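Pectinesterase A (Erwinia chrysanthemi, PDB 2NTP) catalyses the hydrolysis of methyl esters on pectin galacturonate chains, releasing methanol in the first step of plant tissue maceration and soft rot. Local coordinates at residues T71-T75 with I125-A130; F109-A113 with G151-T155; L190-Y194 with I228-V234. One frame throughout, in Å; residues are numbered along the deposited sequence.

Overall arrangement
The chain folds as a right-handed parallel beta-helix, and the three contacts sit on its loops and on one of its sheets. Segment 71-75 follows strand 65-69, and contact 1 closes the loop from there to 125-130. Before that loop ends, contact 2 opens at 109-113, on the start of helix 111-116, and closes at 151-155. Contacts 1 and 2 therefore cross. They touch each other, and both border the bound galacturonate chain. Contact 3 follows in series. It joins strands 189-192 and 226-229, neighbours in a parallel sheet, and the loops beyond them. It meets contact 2 where Arg193 reaches Gly151 and Tyr152, and does not touch contact 1.

Contact 1 (T71-T75 with I125-A130); sequences TAAGT and IKDTQA. With ADA (alpha-D-galactopyranuronic acid), chain C.
Ala73 and Gly74 donate their backbone N-H groups to carbonyls of 125-130, joining two loops of the parallel beta-helix beside the substrate cleft. Residues Ala72 to Thr75 form a type I beta turn.

The polar part is mostly backbone. Ala73 N reaches Gln129 O at 2.7 Å, nearly in line with the carbonyl. Gly74 N meets Asp127 O at 2.9 Å, in the carbonyl plane on a lone pair, but the angle at hydrogen is a bent 135°. Within the turn, Ala72 N donates to Thr75 OG1 at 2.8 Å. The carboxylate of Asp127 turns elsewhere and forms a salt bridge with Lys82.

The apolar part lies alongside these bonds. Ile125 CG2 rests on Gly74 CA at 3.8 Å, and its other branch brings CD1 to 4.2 Å from Ala72 CB.

Gln129 binds substrate. Its CG lies between the backbone N and the carbonyl carbon (chi1 36°), and the chain then bends at chi2 (-74°). This folds the side chain against the turn while its NE2 hydrogen-bonds O2 of a further galacturonate unit, not that of chain C. Gln129 CG packs against Ala73 CB at 3.4 Å.

Contact 2 (F109-A113 with G151-T155); sequences FDFPA and GYQDT. With ADA (alpha-D-galactopyranuronic acid), chain C; ADA (alpha-D-galactopyranuronic acid), chain B.
Gln153 NE2 is gripped by two sugar units, while the same side chain's OE1 lies 4.3 Å from Phe111 CE1. The setting is the active-site cleft of the parallel beta-helix, where a loop after strand 147-150 meets the start of helix 111-116.

NE2 donates to O6A of the galacturonate of chain C at 2.8 Å, in a nearly straight bond (167°). Gln153 NE2 also donates to O3 of the galacturonate of chain B at 3.1 Å. These two units are linked to each other, so one amide spans their junction. Gln153 CG is anti to the backbone N (chi1 -173°) and the chain runs on extended, which carries the amide out to the sugars. OE1 is hydrogen-bonded to Thr128 OG1. Together with the NE2 bond to O6A, this probably sets which way the amide faces. Gln153 is the transition state stabilizer, and Asp154 is the proton donor. Asp154 OD1 also lies 2.6 Å from O6A of the chain C unit. The Asp154 side chain touches Asp175, the nucleophile.

Behind the amide, the protein contact is carried by Tyr152. Pro112 CD sits over one face of its ring, a CH-pi contact, 3.8 Å from the ring centroid. Phe111 CB lies 3.6 Å from Tyr152 CD2. The Phe111 and Tyr152 rings are near parallel, with planes 28° apart, but they are slid so far that they barely overlap. The Phe111 side chain also touches Arg195, a substrate-binding residue.

The helix carrying Phe111 and Pro112 begins with Asp110 as N-cap. Asp110 OD1 accepts from Ala113 N at 3.1 Å, and the N-H arrives from above the carboxylate plane.

Contact 3 (L190-Y194 with I228-V234); sequences LVSRY and IRESDSV
Glu230 points its carboxylate at Arg193 and Tyr194, at the end of two parallel strands of the beta-helix. The strands 189-192 and 226-229 pair in register, Val191 with Ile228 and Ser192 with Arg229.

Three backbone bonds join them. Ile228 N donates to Leu190 O, Ser192 N to Ile228 O, and Glu230 N to Ser192 O, each at 2.9 Å. The last bond extends the pairing past the strand ends. On the Val191 face, Val191 CG2 packs on Ile228 CG1 at 3.8 Å.

Both oxygens of Glu230 are doubly used. OE1 receives Arg193 NE at 2.8 Å in a salt bridge, on its syn side but tilted out of the carboxylate plane. It also accepts from a water that accepts in turn from Arg193 NH2. OE2 receives Tyr194 N at 2.9 Å, from above the carboxylate plane. A second water donates to both OE2 and Tyr194 O. With chi1 at 174° the chain of Glu230 runs out straight to reach the other segment. The guanidinium and carboxylate planes stand 84° apart. Arg193 NH1 bonds Gly151 O, and the guanidinium forms a cation-pi contact with Tyr152.

Farther on, Ser233 O approaches the edge of the Tyr194 ring, 3.5 Å from CD1. Arg229, on the Ser192 face, is held by a salt bridge to Asp273 and a hydrogen bond to Asn274.

With four donors on its carboxylate, Glu230 is probably held as an anion. It pairs with the charge of Arg193 and fixes the backbone at Tyr194, next to the substrate-binding Arg195.

Contact 1 (T71-T75 with I125-A130)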
# COMPACT_ATOMS: atom_id res chain seq x y z
N THR A 71 7.58 -2.53 12.83
CA THR A 71 6.45 -2.27 13.73
C THR A 71 5.21 -3.01 13.25
O THR A 71 4.75 -2.78 12.13
CB THR A 71 6.11 -0.75 13.82
OG1 THR A 71 7.32 0.04 13.79
CG2 THR A 71 5.31 -0.43 15.08
N ALA A 72 4.68 -3.91 14.08
CA ALA A 72 3.38 -4.53 13.78
C ALA A 72 2.27 -3.82 14.54
O ALA A 72 2.53 -3.11 15.51
CB ALA A 72 3.40 -6.02 14.12
N ALA A 73 1.03 -4.03 14.10
CA ALA A 73 -0.14 -3.52 14.81
C ALA A 73 -0.14 -3.98 16.27
O ALA A 73 -0.53 -3.22 17.16
CB ALA A 73 -1.43 -3.95 14.13
N GLY A 74 0.32 -5.21 16.49
CA GLY A 74 0.34 -5.80 17.83
C GLY A 74 1.58 -5.49 18.65
O GLY A 74 1.68 -5.92 19.81
N THR A 75 2.53 -4.76 18.06
CA THR A 75 3.70 -4.28 18.80
C THR A 75 3.22 -3.32 19.88
O THR A 75 2.36 -2.47 19.63
CB THR A 75 4.72 -3.56 17.88
OG1 THR A 75 5.13 -4.46 16.83
CG2 THR A 75 5.96 -3.11 18.65
N ILE A 125 2.95 -12.36 18.03
CA ILE A 125 1.95 -11.32 17.77
C ILE A 125 0.79 -11.85 16.92
O ILE A 125 1.02 -12.52 15.91
CB ILE A 125 2.62 -10.08 17.10
CG1 ILE A 125 3.53 -9.35 18.10
CG2 ILE A 125 1.58 -9.12 16.52
CD1 ILE A 125 4.40 -8.25 17.49
N LYS A 126 -0.44 -11.55 17.34
CA LYS A 126 -1.64 -11.92 16.58
C LYS A 126 -2.03 -10.84 15.56
O LYS A 126 -2.50 -11.16 14.46
CB LYS A 126 -2.81 -12.22 17.51
CG LYS A 126 -2.73 -13.58 18.18
CD LYS A 126 -3.80 -13.76 19.23
CE LYS A 126 -3.67 -15.11 19.92
NZ LYS A 126 -4.56 -15.22 21.10
N ASP A 127 -1.87 -9.58 15.94
CA ASP A 127 -2.17 -8.45 15.07
C ASP A 127 -0.97 -8.16 14.18
O ASP A 127 -0.14 -7.29 14.48
CB ASP A 127 -2.57 -7.21 15.88
CG ASP A 127 -3.86 -7.42 16.68
OD1 ASP A 127 -4.50 -8.48 16.53
OD2 ASP A 127 -4.23 -6.51 17.45
N THR A 128 -0.89 -8.92 13.09
CA THR A 128 0.31 -9.02 12.27
C THR A 128 0.39 -8.00 11.12
O THR A 128 1.35 -8.02 10.35
CB THR A 128 0.47 -10.44 11.70
OG1 THR A 128 -0.79 -10.89 11.17
CG2 THR A 128 0.93 -11.40 12.80
N GLN A 129 -0.59 -7.12 11.02
CA GLN A 129 -0.48 -6.05 10.03
C GLN A 129 0.73 -5.19 10.35
O GLN A 129 1.03 -4.92 11.51
CB GLN A 129 -1.77 -5.23 9.88
CG GLN A 129 -2.58 -4.97 11.13
CD GLN A 129 -3.36 -6.18 11.63
OE1 GLN A 129 -2.97 -6.78 12.59
NE2 GLN A 129 -4.48 -6.52 10.98
N ALA A 130 1.46 -4.79 9.31
CA ALA A 130 2.67 -4.00 9.48
C ALA A 130 2.88 -3.15 8.24
O ALA A 130 3.47 -3.58 7.24
CB ALA A 130 3.87 -4.91 9.76
C1 ADA C . -7.25 -9.26 9.55
C2 ADA C . -8.52 -8.62 10.09
C3 ADA C . -9.29 -7.96 8.94
C4 ADA C . -8.38 -7.00 8.18
C5 ADA C . -7.16 -7.76 7.67
C6 ADA C . -6.18 -6.91 6.90
O2 ADA C . -9.31 -9.63 10.73
O3 ADA C . -10.44 -7.27 9.47
O4 ADA C . -7.93 -5.96 9.06
O5 ADA C . -6.47 -8.32 8.80
O6B ADA C . -6.59 -6.10 6.02
O6A ADA C . -4.98 -7.05 7.18

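Contact 2 (F109-A113 with G151-T155)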
# COMPACT_ATOMS: atom_id res chain seq x y z
N PHE A 109 8.97 -5.70 10.09
CA PHE A 109 8.34 -6.71 10.93
C PHE A 109 8.51 -8.06 10.26
O PHE A 109 8.11 -8.27 9.11
CB PHE A 109 6.86 -6.42 11.19
CG PHE A 109 6.14 -7.52 11.93
CD1 PHE A 109 6.49 -7.84 13.24
CD2 PHE A 109 5.12 -8.24 11.31
CE1 PHE A 109 5.83 -8.86 13.92
CE2 PHE A 109 4.46 -9.27 11.98
CZ PHE A 109 4.82 -9.57 13.29
N ASP A 110 9.15 -8.98 10.99
CA ASP A 110 9.46 -10.28 10.44
C ASP A 110 8.25 -11.20 10.58
O ASP A 110 8.19 -12.04 11.47
CB ASP A 110 10.69 -10.87 11.14
CG ASP A 110 11.32 -12.02 10.37
OD1 ASP A 110 10.63 -12.69 9.57
OD2 ASP A 110 12.53 -12.27 10.60
N PHE A 111 7.29 -11.02 9.68
CA PHE A 111 6.09 -11.84 9.69
C PHE A 111 6.38 -13.35 9.71
O PHE A 111 5.82 -14.06 10.55
CB PHE A 111 5.16 -11.47 8.52
CG PHE A 111 3.94 -12.33 8.43
CD1 PHE A 111 2.80 -12.02 9.17
CD2 PHE A 111 3.91 -13.44 7.60
CE1 PHE A 111 1.66 -12.81 9.08
CE2 PHE A 111 2.78 -14.23 7.50
CZ PHE A 111 1.65 -13.92 8.25
N PRO A 112 7.24 -13.86 8.80
CA PRO A 112 7.48 -15.31 8.83
C PRO A 112 8.08 -15.81 10.14
O PRO A 112 7.69 -16.88 10.61
CB PRO A 112 8.45 -15.53 7.66
CG PRO A 112 8.18 -14.37 6.73
CD PRO A 112 7.97 -13.22 7.68
N ALA A 113 9.02 -15.06 10.72
CA ALA A 113 9.62 -15.47 11.99
C ALA A 113 8.57 -15.45 13.10
O ALA A 113 8.55 -16.33 13.96
CB ALA A 113 10.80 -14.58 12.35
N GLY A 151 6.67 -5.18 2.54
CA GLY A 151 6.02 -5.69 3.74
C GLY A 151 5.43 -7.05 3.47
O GLY A 151 5.73 -7.69 2.45
N TYR A 152 4.59 -7.50 4.40
CA TYR A 152 3.84 -8.73 4.24
C TYR A 152 2.35 -8.37 4.31
O TYR A 152 1.74 -8.07 3.28
CB TYR A 152 4.25 -9.78 5.28
CG TYR A 152 5.67 -10.30 5.13
CD1 TYR A 152 5.94 -11.41 4.32
CD2 TYR A 152 6.74 -9.69 5.79
CE1 TYR A 152 7.25 -11.89 4.17
CE2 TYR A 152 8.05 -10.17 5.65
CZ TYR A 152 8.29 -11.27 4.85
OH TYR A 152 9.59 -11.75 4.71
N GLN A 153 1.78 -8.37 5.50
CA GLN A 153 0.38 -7.99 5.67
C GLN A 153 0.23 -6.48 5.70
O GLN A 153 0.89 -5.80 6.50
CB GLN A 153 -0.19 -8.62 6.93
CG GLN A 153 -1.71 -8.42 7.11
CD GLN A 153 -2.30 -9.30 8.19
OE1 GLN A 153 -1.60 -10.08 8.82
NE2 GLN A 153 -3.60 -9.18 8.41
N ASP A 154 -0.65 -5.95 4.84
CA ASP A 154 -1.02 -4.52 4.87
C ASP A 154 0.12 -3.56 4.49
O ASP A 154 0.25 -2.46 5.04
CB ASP A 154 -1.62 -4.14 6.25
CG ASP A 154 -3.06 -4.61 6.43
OD1 ASP A 154 -3.51 -5.49 5.66
OD2 ASP A 154 -3.74 -4.11 7.35
N THR A 155 0.95 -3.96 3.53
CA THR A 155 2.10 -3.13 3.12
C THR A 155 1.76 -1.67 2.81
O THR A 155 2.42 -0.76 3.32
CB THR A 155 2.81 -3.77 1.91
OG1 THR A 155 3.16 -5.12 2.24
CG2 THR A 155 4.08 -2.97 1.53
C1 ADA C . -7.25 -9.26 9.55
C2 ADA C . -8.52 -8.62 10.09
C3 ADA C . -9.29 -7.96 8.94
C4 ADA C . -8.38 -7.00 8.18
C5 ADA C . -7.16 -7.76 7.67
C6 ADA C . -6.18 -6.91 6.90
O2 ADA C . -9.31 -9.63 10.73
O3 ADA C . -10.44 -7.27 9.47
O4 ADA C . -7.93 -5.96 9.06
O5 ADA C . -6.47 -8.32 8.80
O6B ADA C . -6.59 -6.10 6.02
O6A ADA C . -4.98 -7.05 7.18
C1 ADA B . -6.50 -13.25 6.85
C2 ADA B . -5.49 -12.49 7.71
C3 ADA B . -6.02 -12.32 9.13
C4 ADA B . -7.46 -11.78 9.14
C5 ADA B . -8.36 -12.59 8.20
C6 ADA B . -9.72 -11.97 8.14
O2 ADA B . -4.26 -13.23 7.76
O3 ADA B . -5.16 -11.43 9.87
O4 ADA B . -7.49 -10.42 8.71
O5 ADA B . -7.77 -12.61 6.89
O6B ADA B . -10.26 -11.82 7.03
O6A ADA B . -10.28 -11.62 9.21

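Contact 3 (L190-Y194 with I228-V234)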
# COMPACT_ATOMS: atom_id res chain seq x y z
N LEU A 190 3.76 -5.89 -8.79
CA LEU A 190 3.07 -6.24 -7.56
C LEU A 190 3.45 -7.67 -7.22
O LEU A 190 3.09 -8.61 -7.95
CB LEU A 190 1.55 -6.07 -7.71
CG LEU A 190 1.06 -4.69 -8.19
CD1 LEU A 190 -0.46 -4.65 -8.22
CD2 LEU A 190 1.61 -3.53 -7.35
N VAL A 191 4.18 -7.83 -6.12
CA VAL A 191 4.89 -9.08 -5.82
C VAL A 191 4.23 -9.84 -4.68
O VAL A 191 4.28 -9.42 -3.52
CB VAL A 191 6.39 -8.80 -5.51
CG1 VAL A 191 7.15 -10.11 -5.30
CG2 VAL A 191 7.04 -7.97 -6.63
N SER A 192 3.60 -10.97 -5.01
CA SER A 192 2.95 -11.84 -4.03
C SER A 192 3.99 -12.74 -3.37
O SER A 192 4.73 -13.47 -4.06
CB SER A 192 1.89 -12.71 -4.69
OG SER A 192 0.78 -11.94 -5.12
N ARG A 193 4.03 -12.71 -2.04
CA ARG A 193 5.11 -13.35 -1.30
C ARG A 193 4.76 -14.75 -0.80
O ARG A 193 3.60 -15.09 -0.55
CB ARG A 193 5.57 -12.45 -0.15
CG ARG A 193 6.01 -11.06 -0.62
CD ARG A 193 6.63 -10.24 0.50
NE ARG A 193 8.02 -10.62 0.77
CZ ARG A 193 8.83 -9.95 1.60
NH1 ARG A 193 8.39 -8.88 2.24
NH2 ARG A 193 10.08 -10.37 1.77
N TYR A 194 5.81 -15.55 -0.64
CA TYR A 194 5.68 -16.92 -0.15
C TYR A 194 5.23 -16.95 1.31
O TYR A 194 5.72 -16.19 2.15
CB TYR A 194 7.02 -17.64 -0.32
CG TYR A 194 7.03 -19.03 0.28
CD1 TYR A 194 6.32 -20.07 -0.32
CD2 TYR A 194 7.73 -19.29 1.45
CE1 TYR A 194 6.32 -21.35 0.23
CE2 TYR A 194 7.74 -20.57 2.00
CZ TYR A 194 7.03 -21.59 1.39
OH TYR A 194 7.03 -22.86 1.93
N ILE A 228 3.12 -10.55 -10.11
CA ILE A 228 4.14 -11.61 -10.15
C ILE A 228 4.31 -12.32 -8.81
O ILE A 228 4.00 -11.77 -7.75
CB ILE A 228 5.52 -11.08 -10.65
CG1 ILE A 228 6.12 -10.05 -9.67
CG2 ILE A 228 5.40 -10.48 -12.07
CD1 ILE A 228 7.54 -9.61 -10.03
N ARG A 229 4.81 -13.55 -8.87
CA ARG A 229 5.13 -14.30 -7.66
C ARG A 229 6.57 -14.03 -7.28
O ARG A 229 7.45 -13.89 -8.14
CB ARG A 229 4.88 -15.80 -7.85
CG ARG A 229 5.47 -16.38 -9.10
CD ARG A 229 5.47 -17.88 -9.05
NE ARG A 229 4.96 -18.44 -10.30
CZ ARG A 229 3.80 -19.08 -10.41
NH1 ARG A 229 3.03 -19.29 -9.35
NH2 ARG A 229 3.43 -19.53 -11.60
N GLU A 230 6.81 -13.97 -5.97
CA GLU A 230 8.13 -13.75 -5.40
C GLU A 230 9.09 -14.89 -5.74
O GLU A 230 10.29 -14.68 -5.95
CB GLU A 230 7.96 -13.64 -3.89
CG GLU A 230 9.22 -13.55 -3.10
CD GLU A 230 8.93 -13.41 -1.63
OE1 GLU A 230 9.23 -12.33 -1.09
OE2 GLU A 230 8.40 -14.37 -1.03
N SER A 231 8.55 -16.10 -5.78
CA SER A 231 9.34 -17.30 -6.05
C SER A 231 8.46 -18.41 -6.62
O SER A 231 7.23 -18.37 -6.51
CB SER A 231 9.97 -17.81 -4.76
OG SER A 231 8.98 -18.46 -3.98
N ASP A 232 9.11 -19.42 -7.19
CA ASP A 232 8.42 -20.60 -7.70
C ASP A 232 7.69 -21.40 -6.61
O ASP A 232 6.84 -22.24 -6.92
CB ASP A 232 9.38 -21.49 -8.48
CG ASP A 232 9.86 -20.85 -9.78
OD1 ASP A 232 9.20 -19.91 -10.27
OD2 ASP A 232 10.90 -21.29 -10.31
N SER A 233 8.01 -21.13 -5.35
CA SER A 233 7.37 -21.80 -4.23
C SER A 233 5.98 -21.23 -3.91
O SER A 233 5.21 -21.84 -3.17
CB SER A 233 8.27 -21.79 -2.99
OG SER A 233 9.46 -22.50 -3.25
N VAL A 234 5.68 -20.06 -4.46
CA VAL A 234 4.33 -19.50 -4.37
C VAL A 234 3.42 -20.35 -5.27
O VAL A 234 3.57 -20.34 -6.50
CB VAL A 234 4.29 -18.01 -4.79
CG1 VAL A 234 2.85 -17.48 -4.73
CG2 VAL A 234 5.20 -17.17 -3.90
O HOH W 1 11.40 -12.69 0.64
O HOH W 2 7.82 -14.49 1.72